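Local coordinates for protein peruvianin-I (Thevetia peruviana, PDB 6ORM) that acts as a cysteine peptidase of plant latex, a germin-like protein of the cupin family with proteolytic activity, at residues 40-45 / 74-79; 102-107 / 145-150. All blocks are in the same frame, centred on the assembly; numbering follows the deposited sequence.

Contact 1: 40-45 / 74-79; sequences SGFKQA and INRCVL. With NAG (2-acetamido-2-deoxy-beta-D-glucopyranose), chain D; NAG (2-acetamido-2-deoxy-beta-D-glucopyranose), chain B.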
loop_
_atom_site.group_PDB
_atom_site.type_symbol
_atom_site.label_atom_id
_atom_site.label_comp_id
_atom_site.label_asym_id
_atom_site.label_seq_id
_atom_site.Cartn_x
_atom_site.Cartn_y
_atom_site.Cartn_z
ATOM N N SER A 40 -19.710 2.855 -22.103
ATOM C CA SER A 40 -21.137 2.704 -22.366
ATOM C C SER A 40 -21.542 1.244 -22.544
ATOM O O SER A 40 -22.621 0.966 -23.078
ATOM C CB SER A 40 -21.535 3.515 -23.601
ATOM O OG SER A 40 -21.429 4.905 -23.354
ATOM N N GLY A 41 -20.697 0.307 -22.108
ATOM C CA GLY A 41 -20.982 -1.103 -22.320
ATOM C C GLY A 41 -22.284 -1.577 -21.705
ATOM O O GLY A 41 -22.921 -2.493 -22.233
ATOM N N PHE A 42 -22.707 -0.968 -20.595
ATOM C CA PHE A 42 -23.926 -1.423 -19.934
ATOM C C PHE A 42 -25.180 -1.144 -20.746
ATOM O O PHE A 42 -26.242 -1.678 -20.414
ATOM C CB PHE A 42 -24.076 -0.763 -18.560
ATOM C CG PHE A 42 -23.153 -1.313 -17.517
ATOM C CD1 PHE A 42 -22.587 -2.568 -17.659
ATOM C CD2 PHE A 42 -22.858 -0.573 -16.385
ATOM C CE1 PHE A 42 -21.739 -3.073 -16.693
ATOM C CE2 PHE A 42 -22.011 -1.071 -15.414
ATOM C CZ PHE A 42 -21.451 -2.324 -15.567
ATOM N N LYS A 43 -25.083 -0.336 -21.803
ATOM C CA LYS A 43 -26.230 -0.119 -22.675
ATOM C C LYS A 43 -26.560 -1.346 -23.504
ATOM O O LYS A 43 -27.678 -1.443 -24.027
ATOM C CB LYS A 43 -25.985 1.087 -23.575
ATOM C CG LYS A 43 -26.029 2.385 -22.809
ATOM C CD LYS A 43 -26.315 3.546 -23.718
ATOM C CE LYS A 43 -26.434 4.807 -22.909
ATOM N NZ LYS A 43 -25.232 5.658 -23.069
ATOM N N GLN A 44 -25.620 -2.274 -23.656
ATOM C CA GLN A 44 -25.926 -3.559 -24.261
ATOM C C GLN A 44 -26.485 -4.484 -23.198
ATOM O O GLN A 44 -25.822 -4.743 -22.177
ATOM C CB GLN A 44 -24.680 -4.135 -24.920
ATOM C CG GLN A 44 -23.852 -3.062 -25.607
ATOM C CD GLN A 44 -22.545 -3.578 -26.170
ATOM O OE1 GLN A 44 -22.328 -4.786 -26.266
ATOM N NE2 GLN A 44 -21.653 -2.656 -26.529
ATOM N N ALA A 45 -27.696 -4.989 -23.432
ATOM C CA ALA A 45 -28.310 -5.968 -22.558
ATOM C C ALA A 45 -27.481 -7.248 -22.542
ATOM O O ALA A 45 -26.655 -7.472 -23.432
ATOM C CB ALA A 45 -29.738 -6.258 -23.016
ATOM N N ILE A 74 -16.508 -2.027 -11.838
ATOM C CA ILE A 74 -17.920 -2.310 -11.607
ATOM C C ILE A 74 -18.367 -3.378 -12.598
ATOM O O ILE A 74 -18.069 -3.291 -13.794
ATOM C CB ILE A 74 -18.797 -1.042 -11.701
ATOM C CG1 ILE A 74 -20.232 -1.350 -11.268
ATOM C CG2 ILE A 74 -18.765 -0.431 -13.093
ATOM C CD1 ILE A 74 -21.085 -0.112 -11.048
ATOM N N ASN A 75 -19.053 -4.399 -12.095
ATOM C CA ASN A 75 -19.605 -5.463 -12.918
ATOM C C ASN A 75 -21.118 -5.493 -12.752
ATOM O O ASN A 75 -21.627 -5.338 -11.639
ATOM C CB ASN A 75 -19.016 -6.830 -12.537
ATOM C CG ASN A 75 -17.523 -6.922 -12.796
ATOM O OD1 ASN A 75 -17.004 -6.334 -13.745
ATOM N ND2 ASN A 75 -16.825 -7.668 -11.950
ATOM N N ARG A 76 -21.831 -5.694 -13.857
ATOM C CA ARG A 76 -23.273 -5.887 -13.818
ATOM C C ARG A 76 -23.582 -7.373 -13.898
ATOM O O ARG A 76 -23.087 -8.068 -14.790
ATOM C CB ARG A 76 -23.973 -5.150 -14.961
ATOM C CG ARG A 76 -25.491 -5.294 -14.919
ATOM C CD ARG A 76 -26.160 -4.775 -16.187
ATOM N NE ARG A 76 -25.777 -5.540 -17.369
ATOM C CZ ARG A 76 -25.876 -5.091 -18.616
ATOM N NH1 ARG A 76 -26.379 -3.887 -18.855
ATOM N NH2 ARG A 76 -25.498 -5.860 -19.630
ATOM N N CYS A 77 -24.409 -7.852 -12.974
ATOM C CA CYS A 77 -24.818 -9.247 -12.937
ATOM C C CYS A 77 -26.326 -9.317 -13.103
ATOM O O CYS A 77 -27.066 -8.652 -12.371
ATOM C CB CYS A 77 -24.386 -9.916 -11.630
ATOM S SG CYS A 77 -22.596 -9.911 -11.299
ATOM N N VAL A 78 -26.778 -10.125 -14.057
ATOM C CA VAL A 78 -28.197 -10.372 -14.282
ATOM C C VAL A 78 -28.449 -11.861 -14.101
ATOM O O VAL A 78 -27.738 -12.693 -14.676
ATOM C CB VAL A 78 -28.640 -9.897 -15.677
ATOM C CG1 VAL A 78 -30.110 -10.219 -15.917
ATOM C CG2 VAL A 78 -28.378 -8.403 -15.832
ATOM N N LEU A 79 -29.458 -12.192 -13.301
ATOM C CA LEU A 79 -29.825 -13.570 -13.012
ATOM C C LEU A 79 -31.208 -13.839 -13.582
ATOM O O LEU A 79 -32.168 -13.137 -13.246
ATOM C CB LEU A 79 -29.808 -13.839 -11.507
ATOM C CG LEU A 79 -28.447 -13.908 -10.812
ATOM C CD1 LEU A 79 -28.625 -13.945 -9.301
ATOM C CD2 LEU A 79 -27.660 -15.120 -11.291
HETATM C C1 NAG D . -20.248 -9.171 -24.547
HETATM C C2 NAG D . -19.277 -8.003 -24.681
HETATM C C3 NAG D . -18.628 -7.992 -26.063
HETATM C C4 NAG D . -18.019 -9.353 -26.381
HETATM C C5 NAG D . -19.080 -10.432 -26.216
HETATM C C6 NAG D . -18.553 -11.830 -26.441
HETATM C C7 NAG D . -19.886 -6.089 -23.266
HETATM C C8 NAG D . -20.652 -4.803 -23.187
HETATM N N2 NAG D . -19.956 -6.742 -24.430
HETATM O O3 NAG D . -17.624 -6.982 -26.074
HETATM O O4 NAG D . -17.533 -9.387 -27.720
HETATM O O5 NAG D . -19.590 -10.389 -24.877
HETATM O O6 NAG D . -17.762 -12.271 -25.346
HETATM O O7 NAG D . -19.232 -6.515 -22.320
HETATM C C1 NAG B . -23.283 -11.234 -20.872
HETATM C C2 NAG B . -22.518 -12.109 -21.845
HETATM C C3 NAG B . -21.354 -11.324 -22.434
HETATM C C4 NAG B . -21.822 -9.980 -22.987
HETATM C C5 NAG B . -22.734 -9.247 -22.002
HETATM C C6 NAG B . -23.377 -8.011 -22.591
HETATM C C7 NAG B . -22.468 -14.545 -21.536
HETATM C C8 NAG B . -21.872 -15.684 -20.764
HETATM N N2 NAG B . -22.042 -13.322 -21.199
HETATM O O3 NAG B . -20.745 -12.096 -23.462
HETATM O O4 NAG B . -20.689 -9.146 -23.190
HETATM O O5 NAG B . -23.793 -10.104 -21.552
HETATM O O6 NAG B . -24.276 -8.328 -23.646
HETATM O O7 NAG B . -23.294 -14.723 -22.425
#

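Contact 2: 102-107 / 145-150; sequences GEILEG and ATFYAS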
loop_
_atom_site.group_PDB
_atom_site.type_symbol
_atom_site.label_atom_id
_atom_site.label_comp_id
_atom_site.label_asym_id
_atom_site.label_seq_id
_atom_site.Cartn_x
_atom_site.Cartn_y
_atom_site.Cartn_z
ATOM N N GLY A 102 -35.467 -6.842 -9.021
ATOM C CA GLY A 102 -35.759 -8.160 -8.498
ATOM C C GLY A 102 -35.307 -8.300 -7.055
ATOM O O GLY A 102 -35.100 -7.322 -6.331
ATOM N N GLU A 103 -35.150 -9.554 -6.634
ATOM C CA GLU A 103 -34.781 -9.878 -5.264
ATOM C C GLU A 103 -33.823 -11.057 -5.250
ATOM O O GLU A 103 -34.018 -12.035 -5.978
ATOM C CB GLU A 103 -35.997 -10.212 -4.394
ATOM C CG GLU A 103 -36.964 -9.071 -4.205
ATOM C CD GLU A 103 -38.071 -9.427 -3.239
ATOM O OE1 GLU A 103 -37.960 -10.477 -2.570
ATOM O OE2 GLU A 103 -39.051 -8.658 -3.154
ATOM N N ILE A 104 -32.789 -10.959 -4.417
ATOM C CA ILE A 104 -31.720 -11.944 -4.390
ATOM C C ILE A 104 -31.411 -12.340 -2.954
ATOM O O ILE A 104 -31.610 -11.564 -2.014
ATOM C CB ILE A 104 -30.437 -11.422 -5.072
ATOM C CG1 ILE A 104 -30.018 -10.084 -4.457
ATOM C CG2 ILE A 104 -30.633 -11.295 -6.564
ATOM C CD1 ILE A 104 -28.764 -9.490 -5.060
ATOM N N LEU A 105 -30.914 -13.566 -2.796
ATOM C CA LEU A 105 -30.209 -13.972 -1.588
ATOM C C LEU A 105 -28.719 -13.783 -1.835
ATOM O O LEU A 105 -28.167 -14.357 -2.777
ATOM C CB LEU A 105 -30.510 -15.426 -1.230
ATOM C CG LEU A 105 -31.805 -15.739 -0.481
ATOM C CD1 LEU A 105 -31.799 -17.191 -0.016
ATOM C CD2 LEU A 105 -32.000 -14.789 0.695
ATOM N N GLU A 106 -28.078 -12.965 -1.005
ATOM C CA GLU A 106 -26.659 -12.661 -1.123
ATOM C C GLU A 106 -25.968 -13.063 0.171
ATOM O O GLU A 106 -26.404 -12.666 1.255
ATOM C CB GLU A 106 -26.449 -11.170 -1.411
ATOM C CG GLU A 106 -25.000 -10.754 -1.575
ATOM C CD GLU A 106 -24.437 -11.109 -2.933
ATOM O OE1 GLU A 106 -25.220 -11.181 -3.905
ATOM O OE2 GLU A 106 -23.209 -11.311 -3.028
ATOM N N GLY A 107 -24.900 -13.852 0.065
ATOM C CA GLY A 107 -24.178 -14.270 1.252
ATOM C C GLY A 107 -22.709 -14.515 0.989
ATOM O O GLY A 107 -22.294 -14.769 -0.145
ATOM N N ALA A 145 -33.182 -10.757 -11.883
ATOM C CA ALA A 145 -32.552 -9.983 -10.825
ATOM C C ALA A 145 -31.311 -9.310 -11.392
ATOM O O ALA A 145 -30.525 -9.948 -12.101
ATOM C CB ALA A 145 -32.188 -10.871 -9.636
ATOM N N THR A 146 -31.141 -8.025 -11.096
ATOM C CA THR A 146 -29.968 -7.273 -11.520
ATOM C C THR A 146 -29.288 -6.667 -10.302
ATOM O O THR A 146 -29.955 -6.087 -9.439
ATOM C CB THR A 146 -30.343 -6.168 -12.514
ATOM O OG1 THR A 146 -30.987 -6.746 -13.657
ATOM C CG2 THR A 146 -29.102 -5.407 -12.970
ATOM N N PHE A 147 -27.968 -6.818 -10.225
ATOM C CA PHE A 147 -27.186 -6.130 -9.212
ATOM C C PHE A 147 -25.835 -5.742 -9.790
ATOM O O PHE A 147 -25.344 -6.357 -10.739
ATOM C CB PHE A 147 -27.015 -6.972 -7.936
ATOM C CG PHE A 147 -26.350 -8.305 -8.150
ATOM C CD1 PHE A 147 -27.087 -9.406 -8.550
ATOM C CD2 PHE A 147 -24.994 -8.464 -7.908
ATOM C CE1 PHE A 147 -26.483 -10.634 -8.728
ATOM C CE2 PHE A 147 -24.383 -9.691 -8.084
ATOM C CZ PHE A 147 -25.131 -10.780 -8.489
ATOM N N TYR A 148 -25.249 -4.699 -9.210
ATOM C CA TYR A 148 -23.949 -4.189 -9.613
ATOM C C TYR A 148 -22.955 -4.407 -8.485
ATOM O O TYR A 148 -23.249 -4.103 -7.324
ATOM C CB TYR A 148 -24.032 -2.703 -9.968
ATOM C CG TYR A 148 -24.886 -2.436 -11.179
ATOM C CD1 TYR A 148 -26.270 -2.399 -11.083
ATOM C CD2 TYR A 148 -24.310 -2.240 -12.426
ATOM C CE1 TYR A 148 -27.055 -2.165 -12.191
ATOM C CE2 TYR A 148 -25.085 -2.002 -13.541
ATOM C CZ TYR A 148 -26.457 -1.967 -13.417
ATOM O OH TYR A 148 -27.238 -1.733 -14.524
ATOM N N ALA A 149 -21.790 -4.941 -8.826
ATOM C CA ALA A 149 -20.708 -5.144 -7.874
ATOM C C ALA A 149 -19.638 -4.084 -8.108
ATOM O O ALA A 149 -19.057 -4.015 -9.196
ATOM C CB ALA A 149 -20.118 -6.547 -8.011
ATOM N N SER A 150 -19.401 -3.249 -7.099
ATOM C CA SER A 150 -18.278 -2.320 -7.105
ATOM C C SER A 150 -17.114 -2.966 -6.367
ATOM O O SER A 150 -17.278 -3.434 -5.236
ATOM C CB SER A 150 -18.662 -0.994 -6.446
ATOM O OG SER A 150 -19.662 -0.315 -7.188
#

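Contact 1: 40-45 / 74-79
Phe-42 CD1 lies over one face of the Arg-76 guanidinium, 4.1 Å above the plane and off toward its rim; ring and guanidinium planes are 32° apart. At the edge, Gln-44 O lies in the guanidinium plane and takes a nearly straight hydrogen bond from Arg-76 NH2 (2.8 Å, 173°). C6 of a NAG also lies at the edge, and O6 of this sugar donates a bond to Ala-45 O. Arg-76 NH1 turns to Phe-42 O at 2.7 Å, a weak, bent bond. With CG anti to the backbone N (chi1 -178°) the arginine leaves its strand toward the loop, and a bend at chi3 brings its guanidinium to both carbonyl oxygens. Its CB meets Phe-42 CE1 at 3.5 Å, while CE2, across CZ from CE1, touches Ile-74 CG2 at 4.0 Å. Tyr-148 adds an edge-to-face contact to Phe-42, and NH2 is also hydrogen-bonded to Thr-57 OG1. A leucine in place of Arg-76 would probably leave these carbonyls without the donors the arginine supplies, and Thr-57 OG1 without its bond. Buried Arg-76 thus ties the 3-10 turn and Gln-44 to strand 73-79 through neutral backbone carbonyls, which probably spread its charge.

Contact 2: 102-107 / 145-150
Ile-104 of strand 104-109 packs against Ala-145 and Phe-147 of strand 145-151, and no hydrogen bond links the two segments. From its CB, which points at the other strand, the two branches part. CG2 meets the CB of Ala-145 at 3.5 Å, methyl against methyl and tighter than a usual van der Waals contact. The other branch starts with CG1 between the backbone N and the carbonyl carbon (chi1 54°) and runs on extended (chi2 180°), which carries CD1 out to the ring of Phe-147. There CD1 lies 3.9 Å from Phe-147 CD1 and 4.1 Å from Phe-147 CG, in the part of the ring nearest the backbone. With its own CG likewise placed (chi1 59°), Phe-147 projects toward Ile-104 and presents this end of the ring to the methyl. The backbones come near at one end, where the CA atoms of Gly-102 and Ala-145 are 4.4 Å apart. The contact is core packing between the two sheets of the cupin barrel: in one, 104-109 lies between 116-121 and 135-139, and Ile-104 touches Leu-121 and Thr-137; in the other, 145-151 runs between 73-79 and 95-101, and Phe-147 packs on Val-97 and Leu-79.

How the contacts relate
Contacts 1 and 2, whose centres are about 13 Å apart, meet through the adjacent antiparallel strands 73-79 and 145-151. Probable backbone hydrogen bonds join them at both ends, from Leu-79 N to Ala-145 O and from Ala-149 N to Asn-75 O, each 2.8 Å. Between these, Arg-76 CG packs on Tyr-148 CE2 at 3.6 Å. Alternate residues of the two strands serve the two contacts: Arg-76 and Tyr-148 face the loop 40-45, Phe-147 the opposing sheet of the barrel. Attached glycans lie beside 40-45, and the side chain of Ala-145 is about 9 Å from a bound NAG. Both contacts also reach the second subunit: Lys-43 makes a salt bridge to Asp-125 of that subunit, and Tyr-148 packs on its Met-98.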